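Local coordinates for odorant-binding protein (Phormia regina, PDB 5DIC) that binds long-chain fatty acids such as palmitate in a mostly helical pocket, and probably carries them through the fluid of the blowfly oral disk, at residues I56-D61 with E66-E71; P75-E80 with K110-L115; E27-K32 with P43-F48; N91-D96 with F102-C107. All coordinates share one frame; numbering follows the deposited sequence.

The fold of this odorant-binding protein encloses two palmitates, and three of the four contacts touch them. Contacts 1 and 4, with centres about 15 Å apart, flank the same fatty acid and touch through L59 CD1 and I104 CD1, 4.0 Å apart. Contact 2 holds the tail end of the second palmitate. It shares helix 66-77 with contact 1, their centres about 16 Å apart, and helix 97-113 with contact 4. Contact 3 lies away from both lipids, the side chain of K32 being about 13 Å from the nearest palmitate. Its K46 CE nevertheless packs on F102 CD2 of contact 4 at 3.6 Å.

Contact 1 (I56-D61 with E66-E71); sequences IGTLKD and EAVVLE. With PLM (palmitic acid), chain B.
T58 and V68 meet where the chain leaves helix 43-55 and comes back against the start of helix 66-77. The apolar part of the contact is built round T58 CG2, which lies 3.8 Å from V68 CG1 and 3.9 Å from V69 CG2, the threonine crossing both valines at about a right angle. The same methyl touches palmitate atom CB at 3.9 Å, so one small branch meets the protein and the lipid together. Beta-branched valines suit this place because they offer methyls close to their backbone, without a long chain to bury.

A second kind of packing sets a carbonyl against the valine side chain. G57 O rests on V68, 3.5 Å from its CB and about as near to both of its gamma carbons. G57 closes the preceding helix with positive phi (86°) in a Schellman motif, a backbone shape that glycine adopts easily.

The polar side of T58 is kept apart from this apolar one. With chi1 at 61°, OG1 sits between the backbone N and the carbonyl carbon and hydrogen-bonds to F53 O, which satisfies the buried hydroxyl and leaves CG2 for the valines. I56 serves the ligand instead: its CG2 is 3.4 Å from palmitate O2 and its CD1 packs on the acyl chain, while K72 NZ hydrogen-bonds to the palmitate.

Backbone hydrogen bonding between T58 and Q65 continues the pairing of strands 59-60 and 63-64 at its open end; V69 continues the packing onto V82 of helix 79-89, and L59 packs back on helix 43-55.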
# COMPACT_ATOMS: atom_id res chain seq x y z
N ILE A 56 -5.38 -1.19 6.32
CA ILE A 56 -5.37 0.22 6.71
C ILE A 56 -6.55 0.99 6.12
O ILE A 56 -6.65 2.20 6.35
CB ILE A 56 -4.03 0.92 6.41
CG1 ILE A 56 -3.78 1.10 4.92
CG2 ILE A 56 -2.89 0.17 7.06
CD1 ILE A 56 -2.64 2.05 4.60
N GLY A 57 -7.47 0.31 5.42
CA GLY A 57 -8.69 0.93 4.99
C GLY A 57 -8.60 1.67 3.67
O GLY A 57 -9.55 2.38 3.31
N THR A 58 -7.52 1.51 2.91
CA THR A 58 -7.34 2.23 1.67
C THR A 58 -7.76 1.49 0.41
O THR A 58 -7.84 2.09 -0.67
CB THR A 58 -5.87 2.72 1.50
OG1 THR A 58 -4.96 1.61 1.46
CG2 THR A 58 -5.50 3.74 2.58
N LEU A 59 -8.01 0.19 0.52
CA LEU A 59 -8.33 -0.64 -0.62
C LEU A 59 -9.35 -1.68 -0.21
O LEU A 59 -9.24 -2.27 0.85
CB LEU A 59 -7.07 -1.35 -1.11
CG LEU A 59 -7.17 -2.17 -2.40
CD1 LEU A 59 -7.38 -1.29 -3.60
CD2 LEU A 59 -5.94 -3.05 -2.59
N LYS A 60 -10.38 -1.85 -1.03
CA LYS A 60 -11.39 -2.88 -0.75
C LYS A 60 -11.89 -3.43 -2.06
O LYS A 60 -12.35 -2.67 -2.92
CB LYS A 60 -12.54 -2.29 0.06
CG LYS A 60 -13.63 -3.28 0.33
CD LYS A 60 -14.74 -2.65 1.17
CE LYS A 60 -15.82 -3.65 1.54
NZ LYS A 60 -15.54 -4.33 2.84
N ASP A 61 -11.75 -4.74 -2.27
CA ASP A 61 -12.25 -5.37 -3.52
C ASP A 61 -11.65 -4.71 -4.76
O ASP A 61 -12.33 -4.54 -5.76
CB ASP A 61 -13.77 -5.37 -3.56
CG ASP A 61 -14.38 -6.16 -2.43
OD1 ASP A 61 -13.71 -7.05 -1.85
OD2 ASP A 61 -15.55 -5.89 -2.13
N GLU A 66 -11.16 6.42 -1.31
CA GLU A 66 -10.55 7.72 -1.55
C GLU A 66 -10.50 8.60 -0.31
O GLU A 66 -9.50 9.29 -0.09
CB GLU A 66 -11.29 8.43 -2.67
CG GLU A 66 -11.23 7.65 -3.97
CD GLU A 66 -11.94 8.31 -5.10
OE1 GLU A 66 -12.06 9.56 -5.10
OE2 GLU A 66 -12.38 7.55 -5.99
N ALA A 67 -11.54 8.59 0.50
CA ALA A 67 -11.54 9.43 1.68
C ALA A 67 -10.44 9.04 2.65
O ALA A 67 -9.85 9.91 3.29
CB ALA A 67 -12.91 9.39 2.37
N VAL A 68 -10.15 7.74 2.76
CA VAL A 68 -9.11 7.28 3.66
C VAL A 68 -7.73 7.64 3.12
O VAL A 68 -6.88 8.11 3.87
CB VAL A 68 -9.25 5.78 3.97
CG1 VAL A 68 -8.12 5.33 4.85
CG2 VAL A 68 -10.59 5.49 4.62
N VAL A 69 -7.54 7.46 1.82
CA VAL A 69 -6.28 7.88 1.21
C VAL A 69 -6.06 9.37 1.45
O VAL A 69 -4.96 9.77 1.81
CB VAL A 69 -6.28 7.52 -0.29
CG1 VAL A 69 -5.08 8.16 -0.97
CG2 VAL A 69 -6.28 6.02 -0.47
N LEU A 70 -7.08 10.19 1.20
CA LEU A 70 -6.94 11.61 1.46
C LEU A 70 -6.65 11.92 2.92
O LEU A 70 -5.79 12.75 3.23
CB LEU A 70 -8.20 12.36 1.00
CG LEU A 70 -8.33 12.46 -0.52
CD1 LEU A 70 -9.78 12.73 -0.89
CD2 LEU A 70 -7.44 13.56 -1.09
N GLU A 71 -7.35 11.28 3.83
CA GLU A 71 -7.11 11.54 5.25
C GLU A 71 -5.66 11.26 5.63
O GLU A 71 -5.05 12.01 6.39
CB GLU A 71 -8.02 10.70 6.14
CG GLU A 71 -7.87 10.96 7.65
CD GLU A 71 -8.41 12.30 8.09
OE1 GLU A 71 -9.26 12.88 7.38
OE2 GLU A 71 -7.99 12.76 9.17
C1 PLM B . -2.12 2.90 9.45
O1 PLM B . -2.73 3.79 8.79
O2 PLM B . -2.72 1.94 9.97
C2 PLM B . -0.62 2.91 9.62
C3 PLM B . 0.07 3.96 8.76
C4 PLM B . 0.06 3.58 7.30
C5 PLM B . 1.06 4.45 6.56
C6 PLM B . 0.88 4.36 5.06
C7 PLM B . -0.33 5.16 4.63
C8 PLM B . -0.29 5.18 3.12
C9 PLM B . -1.71 5.39 2.64
CA PLM B . -1.82 5.77 1.17
CB PLM B . -2.45 4.72 0.28
CC PLM B . -2.08 4.92 -1.19
CD PLM B . -1.63 3.61 -1.83
CE PLM B . -2.76 2.56 -1.94
CF PLM B . -2.29 1.32 -2.71
CG PLM B . -3.35 0.25 -2.93

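Contact 2 (P75-E80 with K110-L115); sequences PHFGEE and KAKDEL. With PLM (palmitic acid), chain C.
K112 and L115, which both pack against F77, sit on a length of backbone whose shortest polar bond joins E114 N to K110 O at 3.0 Å. A backbone bond from L115 N to K112 O keeps the last turn wound, so that both side chains can face F77. The contact itself is apolar and centres on the F77 ring.

L115 CD1 comes to within 3.6 Å of F77 CD1, meeting the ring obliquely, with the two side chains at about a right angle. K112 contributes its methylenes: CG is 4.0 Å from F77 CE1, and CB lies equally far from palmitate atom CD. Lysine suits a pocket rim because its carbon chain can cover lipid while its ammonium goes elsewhere; here a bend at chi3 (79°) turns the end of the chain, and NZ has a long, weak ion pair with E109.

The two faces of the phenylalanine have different partners. H76 presents its edge to one, with CD2 over the ring centre, 3.5 Å above the plane; palmitate atom CF lies at the same height over the opposite face, offset toward the rim. A flat apolar ring is well matched to an alkyl chain here. H76 is itself tied down by a hydrogen bond between NE2 and H1 N, the amino terminus.

Just beyond F77, G78 takes positive phi (101°) at the junction of helices 66-77 and 79-89 and serves as N-cap of the latter. That helix touches both partners, V82 packing on F77 and K81 on L115. H1 and L2 of the amino terminus also touch F77, and H1 touches K112.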
# COMPACT_ATOMS: atom_id res chain seq x y z
N PRO A 75 -2.37 15.64 4.47
CA PRO A 75 -1.64 16.60 5.31
C PRO A 75 -0.19 16.77 4.91
O PRO A 75 0.31 17.91 4.90
CB PRO A 75 -1.85 16.04 6.73
CG PRO A 75 -3.20 15.34 6.63
CD PRO A 75 -3.15 14.68 5.27
N HIS A 76 0.48 15.68 4.56
CA HIS A 76 1.89 15.79 4.19
C HIS A 76 2.10 16.12 2.71
O HIS A 76 3.06 16.82 2.38
CB HIS A 76 2.67 14.50 4.53
CG HIS A 76 4.11 14.59 4.13
ND1 HIS A 76 5.00 15.44 4.75
CD2 HIS A 76 4.79 14.03 3.10
CE1 HIS A 76 6.16 15.39 4.13
NE2 HIS A 76 6.06 14.53 3.14
N PHE A 77 1.30 15.52 1.83
CA PHE A 77 1.57 15.61 0.38
C PHE A 77 0.78 16.71 -0.33
O PHE A 77 1.12 17.06 -1.45
CB PHE A 77 1.34 14.25 -0.29
CG PHE A 77 2.36 13.22 0.08
CD1 PHE A 77 3.60 13.25 -0.53
CD2 PHE A 77 2.10 12.22 0.98
CE1 PHE A 77 4.55 12.30 -0.25
CE2 PHE A 77 3.04 11.28 1.28
CZ PHE A 77 4.27 11.32 0.67
N GLY A 78 -0.28 17.21 0.29
CA GLY A 78 -1.12 18.23 -0.34
C GLY A 78 -2.39 17.63 -0.90
O GLY A 78 -2.34 16.63 -1.62
N GLU A 79 -3.52 18.25 -0.61
CA GLU A 79 -4.80 17.70 -1.00
C GLU A 79 -4.94 17.56 -2.52
O GLU A 79 -5.34 16.51 -3.03
CB GLU A 79 -5.90 18.60 -0.42
CG GLU A 79 -7.31 18.13 -0.78
CD GLU A 79 -8.39 19.00 -0.19
OE1 GLU A 79 -8.10 20.09 0.37
OE2 GLU A 79 -9.55 18.59 -0.32
N GLU A 80 -4.67 18.65 -3.25
CA GLU A 80 -4.79 18.58 -4.68
C GLU A 80 -3.84 17.56 -5.28
O GLU A 80 -4.21 16.83 -6.23
CB GLU A 80 -4.60 19.96 -5.33
CG GLU A 80 -4.75 19.91 -6.86
CD GLU A 80 -3.45 19.56 -7.61
OE1 GLU A 80 -2.36 19.99 -7.18
OE2 GLU A 80 -3.55 18.85 -8.63
N LYS A 110 4.89 6.06 -8.27
CA LYS A 110 5.29 6.88 -9.41
C LYS A 110 4.81 8.32 -9.21
O LYS A 110 5.57 9.25 -9.46
CB LYS A 110 4.76 6.27 -10.70
CG LYS A 110 5.07 7.07 -11.94
CD LYS A 110 4.61 6.31 -13.19
CE LYS A 110 5.16 6.90 -14.48
NZ LYS A 110 5.36 5.85 -15.52
N ALA A 111 3.58 8.49 -8.76
CA ALA A 111 3.03 9.82 -8.48
C ALA A 111 3.88 10.55 -7.43
O ALA A 111 4.18 11.73 -7.57
CB ALA A 111 1.57 9.73 -8.05
N LYS A 112 4.29 9.82 -6.40
CA LYS A 112 5.15 10.40 -5.38
C LYS A 112 6.48 10.84 -5.97
O LYS A 112 6.95 11.94 -5.70
CB LYS A 112 5.39 9.37 -4.28
CG LYS A 112 6.09 9.94 -3.07
CD LYS A 112 6.40 8.87 -2.05
CE LYS A 112 7.63 8.11 -2.50
NZ LYS A 112 8.29 7.40 -1.38
N ASP A 113 7.07 9.99 -6.80
CA ASP A 113 8.31 10.34 -7.50
C ASP A 113 8.16 11.61 -8.34
O ASP A 113 9.08 12.42 -8.41
CB ASP A 113 8.78 9.17 -8.39
CG ASP A 113 9.31 7.99 -7.59
OD1 ASP A 113 9.51 8.11 -6.36
OD2 ASP A 113 9.52 6.92 -8.20
N GLU A 114 7.00 11.79 -8.96
CA GLU A 114 6.75 12.92 -9.86
C GLU A 114 6.57 14.24 -9.15
O GLU A 114 6.50 15.29 -9.77
CB GLU A 114 5.54 12.61 -10.75
CG GLU A 114 5.87 11.56 -11.80
CD GLU A 114 4.68 11.12 -12.63
OE1 GLU A 114 3.52 11.25 -12.18
OE2 GLU A 114 4.93 10.62 -13.75
N LEU A 115 6.47 14.20 -7.82
CA LEU A 115 6.50 15.40 -7.02
C LEU A 115 7.84 16.10 -7.10
O LEU A 115 7.88 17.30 -6.85
CB LEU A 115 6.13 15.08 -5.56
CG LEU A 115 4.74 14.49 -5.32
CD1 LEU A 115 4.61 14.06 -3.87
CD2 LEU A 115 3.65 15.48 -5.71
C1 PLM C . 7.20 1.79 8.27
O1 PLM C . 6.84 2.48 9.25
O2 PLM C . 7.86 0.72 8.40
C2 PLM C . 6.87 2.26 6.87
C3 PLM C . 5.43 1.88 6.49
C4 PLM C . 5.15 2.17 5.02
C5 PLM C . 3.66 2.21 4.70
C6 PLM C . 3.37 2.34 3.20
C7 PLM C . 3.67 3.74 2.66
C8 PLM C . 3.05 3.98 1.29
C9 PLM C . 2.91 5.48 1.03
CA PLM C . 2.53 5.81 -0.41
CB PLM C . 2.80 7.29 -0.68
CC PLM C . 2.13 7.80 -1.95
CD PLM C . 2.16 9.32 -1.96
CE PLM C . 1.44 10.00 -3.13
CF PLM C . 1.39 11.51 -2.91
CG PLM C . 0.75 12.31 -4.03

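Contact 3 (E27-K32 with P43-F48); sequences EEEATK and PAMKCF
E29 reaches across to helix 43-55 with an extended chain that runs obliquely over M45, its CB 4.0 Å from M45 CG. At its far end the carboxylate lies against the methyl of A44, with E29 OE1 3.4 Å from A44 CB; a residue as small as alanine lets the acid come close to the backbone there. E29 OE2 accepts a hydrogen bond from a water at 2.8 Å, and that water in turn accepts one from A44 N. OE2 also bonds to T42 OG1, and OE1 takes the N-H of S26, just before helix 27-34. The segments 27-32 and 43-48 cross at -53°, their axes 10.1 Å apart at closest approach, and the carboxylate bridges the amino-terminal ends of the two helices, whose N-H groups probably favour its negative charge. M45 points its thioether toward K32 rather than E29: bent at chi3 (68°), it sets SD 3.8 Å from K32 CE, the two side chains at about a right angle. Lysine suits this partly exposed place: CE lies on the sulfur and CB near the M45 methyl, while NZ forms a salt bridge with E28 OE2 at 3.2 Å, its hydrogen bond weak. M45 also packs on L33, and the disulfide C47-C98 ties helix 43-55 to helix 97-113.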
# COMPACT_ATOMS: atom_id res chain seq x y z
N GLU A 27 9.04 -16.81 5.80
CA GLU A 27 9.96 -16.06 6.67
C GLU A 27 10.89 -15.17 5.85
O GLU A 27 11.14 -14.03 6.20
CB GLU A 27 10.78 -17.01 7.55
CG GLU A 27 11.51 -16.31 8.69
CD GLU A 27 12.39 -17.27 9.49
OE1 GLU A 27 13.40 -17.74 8.94
OE2 GLU A 27 12.04 -17.53 10.67
N GLU A 28 11.42 -15.70 4.77
CA GLU A 28 12.31 -14.92 3.92
C GLU A 28 11.60 -13.73 3.29
O GLU A 28 12.12 -12.61 3.25
CB GLU A 28 12.96 -15.81 2.89
CG GLU A 28 14.04 -15.12 2.13
CD GLU A 28 13.62 -14.58 0.83
OE1 GLU A 28 12.41 -14.64 0.54
OE2 GLU A 28 14.49 -14.12 0.08
N GLU A 29 10.39 -13.97 2.80
CA GLU A 29 9.62 -12.90 2.18
C GLU A 29 9.28 -11.82 3.22
O GLU A 29 9.34 -10.62 2.93
CB GLU A 29 8.32 -13.45 1.54
CG GLU A 29 8.56 -14.23 0.26
CD GLU A 29 7.36 -15.07 -0.19
OE1 GLU A 29 6.58 -15.52 0.66
OE2 GLU A 29 7.29 -15.31 -1.42
N ALA A 30 8.92 -12.25 4.42
CA ALA A 30 8.57 -11.31 5.49
C ALA A 30 9.75 -10.43 5.85
O ALA A 30 9.59 -9.25 6.08
CB ALA A 30 8.06 -12.03 6.74
N THR A 31 10.95 -11.00 5.90
CA THR A 31 12.14 -10.21 6.21
C THR A 31 12.49 -9.24 5.07
O THR A 31 12.88 -8.10 5.33
CB THR A 31 13.30 -11.08 6.69
OG1 THR A 31 14.26 -10.22 7.29
CG2 THR A 31 13.98 -11.79 5.64
N LYS A 32 12.31 -9.66 3.82
CA LYS A 32 12.44 -8.70 2.74
C LYS A 32 11.49 -7.55 2.93
O LYS A 32 11.87 -6.38 2.78
CB LYS A 32 12.23 -9.35 1.37
CG LYS A 32 13.40 -10.23 0.95
CD LYS A 32 13.32 -10.64 -0.50
CE LYS A 32 12.35 -11.76 -0.78
NZ LYS A 32 12.74 -12.43 -2.05
N PRO A 43 4.91 -13.38 -5.69
CA PRO A 43 3.44 -13.33 -5.61
C PRO A 43 2.93 -13.10 -4.17
O PRO A 43 2.01 -12.33 -3.98
CB PRO A 43 3.00 -14.67 -6.20
CG PRO A 43 4.08 -14.96 -7.20
CD PRO A 43 5.35 -14.51 -6.53
N ALA A 44 3.54 -13.74 -3.18
CA ALA A 44 3.07 -13.59 -1.81
C ALA A 44 3.41 -12.20 -1.28
O ALA A 44 2.67 -11.66 -0.46
CB ALA A 44 3.63 -14.67 -0.90
N MET A 45 4.51 -11.60 -1.74
CA MET A 45 4.78 -10.22 -1.38
C MET A 45 3.74 -9.25 -1.95
O MET A 45 3.35 -8.29 -1.28
CB MET A 45 6.20 -9.82 -1.80
CG MET A 45 7.27 -10.58 -1.03
SD MET A 45 8.92 -10.41 -1.72
CE MET A 45 9.22 -8.69 -1.38
N LYS A 46 3.30 -9.50 -3.19
CA LYS A 46 2.21 -8.70 -3.74
C LYS A 46 0.93 -8.87 -2.94
O LYS A 46 0.21 -7.90 -2.69
CB LYS A 46 1.95 -9.08 -5.21
CG LYS A 46 3.11 -8.76 -6.14
CD LYS A 46 2.69 -9.10 -7.59
CE LYS A 46 3.74 -8.87 -8.63
NZ LYS A 46 3.16 -9.30 -9.94
N CYS A 47 0.64 -10.10 -2.53
CA CYS A 47 -0.53 -10.29 -1.70
C CYS A 47 -0.40 -9.64 -0.34
O CYS A 47 -1.35 -9.05 0.15
CB CYS A 47 -0.83 -11.76 -1.51
SG CYS A 47 -1.44 -12.62 -2.98
N PHE A 48 0.80 -9.72 0.26
CA PHE A 48 1.04 -8.98 1.49
C PHE A 48 0.71 -7.50 1.34
O PHE A 48 0.04 -6.92 2.18
CB PHE A 48 2.52 -9.12 1.92
CG PHE A 48 2.85 -8.21 3.07
CD1 PHE A 48 3.28 -6.94 2.83
CD2 PHE A 48 2.65 -8.60 4.38
CE1 PHE A 48 3.48 -6.04 3.86
CE2 PHE A 48 2.85 -7.73 5.42
CZ PHE A 48 3.26 -6.45 5.17
O HOH W 1 5.48 -15.85 -3.45

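Contact 4 (N91-D96 with F102-C107); sequences NIKGAD and FKIFEC. With PLM (palmitic acid), chain B.
I92 presents its flat carbonyl to I104, whose CG1 and CD1 lie against the oxygen, with I92 O 3.7 Å from CG1. On the helix, the F102 ring carries E106 CG over one face, offset toward the rim. The oxygen of I92 also accepts a short hydrogen bond from K93 NZ at 2.6 Å. The ammonium stands above the carbonyl plane, 51° out of it, and bends at chi2 and chi4 fold the lysine back over its own backbone. That fold also brings K93 NZ alongside I104 CD1.

The main apolar work is done by I92, whose branches are divided among three residues of the helix, K103, I104 and C107. CG2 sits on K103 CB at 3.6 Å, CB faces I104 CG1, and CD1 presses on C107 CB at 3.4 Å, tighter than usual for two carbons. An isoleucine suits the place, since its two branches can reach residues on successive turns of the helix.

C107 is bonded to C89, one of the three interlocked disulfides characteristic of the PBP/GOBP family, and here it ties helix 79-89 to helix 97-113 across the loop that carries I92. The loop closes on D96, the N-cap of helix 97-113, whose OD1 accepts from D99 N, while G94 N bonds to T100 OG1.

Between these points K103 lies along the outside, and G94, with no side chain, lets its CA come 3.8 Å from K103 CD. A water donates to K93 O and accepts from K103 NZ, each at 2.8 Å. On the inner side of the helix I104 CG2 touches palmitate atom CG at 3.7 Å.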
# COMPACT_ATOMS: atom_id res chain seq x y z
N ASN A 91 -8.03 3.55 -10.92
CA ASN A 91 -8.72 2.62 -11.82
C ASN A 91 -7.85 1.51 -12.39
O ASN A 91 -8.31 0.74 -13.22
CB ASN A 91 -9.35 3.37 -12.99
CG ASN A 91 -10.41 4.35 -12.53
OD1 ASN A 91 -11.28 3.99 -11.74
ND2 ASN A 91 -10.34 5.59 -13.02
N ILE A 92 -6.63 1.41 -11.92
CA ILE A 92 -5.74 0.40 -12.40
C ILE A 92 -6.18 -1.00 -11.99
O ILE A 92 -6.51 -1.25 -10.84
CB ILE A 92 -4.33 0.68 -11.89
CG1 ILE A 92 -3.80 1.85 -12.72
CG2 ILE A 92 -3.43 -0.53 -12.04
CD1 ILE A 92 -2.53 2.44 -12.18
N LYS A 93 -6.16 -1.91 -12.98
CA LYS A 93 -6.41 -3.29 -12.70
C LYS A 93 -5.30 -4.18 -13.21
O LYS A 93 -4.72 -3.94 -14.26
CB LYS A 93 -7.85 -3.66 -13.10
CG LYS A 93 -8.88 -2.98 -12.16
CD LYS A 93 -8.45 -3.04 -10.67
CE LYS A 93 -9.03 -2.03 -9.67
NZ LYS A 93 -8.70 -0.53 -9.72
N GLY A 94 -4.99 -5.19 -12.41
CA GLY A 94 -3.96 -6.18 -12.72
C GLY A 94 -4.57 -7.53 -13.00
O GLY A 94 -5.76 -7.64 -13.27
N ALA A 95 -3.75 -8.57 -12.85
CA ALA A 95 -4.12 -9.93 -13.30
C ALA A 95 -5.04 -10.67 -12.33
O ALA A 95 -5.72 -11.62 -12.70
CB ALA A 95 -2.85 -10.74 -13.54
N ASP A 96 -5.03 -10.26 -11.06
CA ASP A 96 -5.75 -10.88 -9.95
C ASP A 96 -5.75 -9.88 -8.79
O ASP A 96 -5.13 -8.81 -8.90
CB ASP A 96 -5.18 -12.27 -9.61
CG ASP A 96 -3.71 -12.26 -9.24
OD1 ASP A 96 -3.21 -11.24 -8.72
OD2 ASP A 96 -3.06 -13.32 -9.42
N PHE A 102 -0.76 -4.50 -6.12
CA PHE A 102 0.61 -4.13 -6.44
C PHE A 102 0.68 -3.03 -7.50
O PHE A 102 1.42 -2.05 -7.32
CB PHE A 102 1.35 -5.37 -6.93
CG PHE A 102 2.74 -5.09 -7.43
CD1 PHE A 102 3.68 -4.53 -6.58
CD2 PHE A 102 3.08 -5.37 -8.73
CE1 PHE A 102 4.95 -4.26 -7.02
CE2 PHE A 102 4.35 -5.10 -9.18
CZ PHE A 102 5.30 -4.55 -8.32
N LYS A 103 -0.10 -3.16 -8.57
CA LYS A 103 -0.05 -2.16 -9.64
C LYS A 103 -0.58 -0.81 -9.19
O LYS A 103 -0.05 0.23 -9.61
CB LYS A 103 -0.78 -2.68 -10.88
CG LYS A 103 0.02 -3.73 -11.62
CD LYS A 103 -0.70 -4.18 -12.88
CE LYS A 103 0.22 -4.90 -13.87
NZ LYS A 103 -0.09 -4.54 -15.30
N ILE A 104 -1.61 -0.80 -8.35
CA ILE A 104 -2.09 0.49 -7.81
C ILE A 104 -1.00 1.14 -6.95
O ILE A 104 -0.71 2.33 -7.09
CB ILE A 104 -3.39 0.30 -7.03
CG1 ILE A 104 -4.52 -0.18 -7.94
CG2 ILE A 104 -3.80 1.61 -6.36
CD1 ILE A 104 -5.74 -0.67 -7.21
N PHE A 105 -0.40 0.34 -6.09
CA PHE A 105 0.71 0.84 -5.26
C PHE A 105 1.83 1.42 -6.12
O PHE A 105 2.36 2.50 -5.83
CB PHE A 105 1.21 -0.30 -4.37
CG PHE A 105 2.54 -0.03 -3.72
CD1 PHE A 105 2.65 0.83 -2.64
CD2 PHE A 105 3.69 -0.67 -4.18
CE1 PHE A 105 3.87 1.06 -2.03
CE2 PHE A 105 4.91 -0.46 -3.57
CZ PHE A 105 5.00 0.41 -2.50
N GLU A 106 2.21 0.71 -7.18
CA GLU A 106 3.28 1.20 -8.05
C GLU A 106 2.94 2.53 -8.69
O GLU A 106 3.79 3.41 -8.82
CB GLU A 106 3.62 0.18 -9.15
CG GLU A 106 4.32 -1.12 -8.68
CD GLU A 106 5.67 -1.37 -9.35
OE1 GLU A 106 6.67 -0.78 -8.88
OE2 GLU A 106 5.77 -2.18 -10.31
N CYS A 107 1.66 2.69 -9.03
CA CYS A 107 1.20 3.94 -9.62
C CYS A 107 1.32 5.08 -8.59
O CYS A 107 1.79 6.17 -8.94
CB CYS A 107 -0.20 3.80 -10.15
SG CYS A 107 -0.89 5.27 -10.96
C1 PLM B . -2.12 2.90 9.45
O1 PLM B . -2.73 3.79 8.79
O2 PLM B . -2.72 1.94 9.97
C2 PLM B . -0.62 2.91 9.62
C3 PLM B . 0.07 3.96 8.76
C4 PLM B . 0.06 3.58 7.30
C5 PLM B . 1.06 4.45 6.56
C6 PLM B . 0.88 4.36 5.06
C7 PLM B . -0.33 5.16 4.63
C8 PLM B . -0.29 5.18 3.12
C9 PLM B . -1.71 5.39 2.64
CA PLM B . -1.82 5.77 1.17
CB PLM B . -2.45 4.72 0.28
CC PLM B . -2.08 4.92 -1.19
CD PLM B . -1.63 3.61 -1.83
CE PLM B . -2.76 2.56 -1.94
CF PLM B . -2.29 1.32 -2.71
CG PLM B . -3.35 0.25 -2.93
O HOH W 2 -2.77 -4.80 -16.00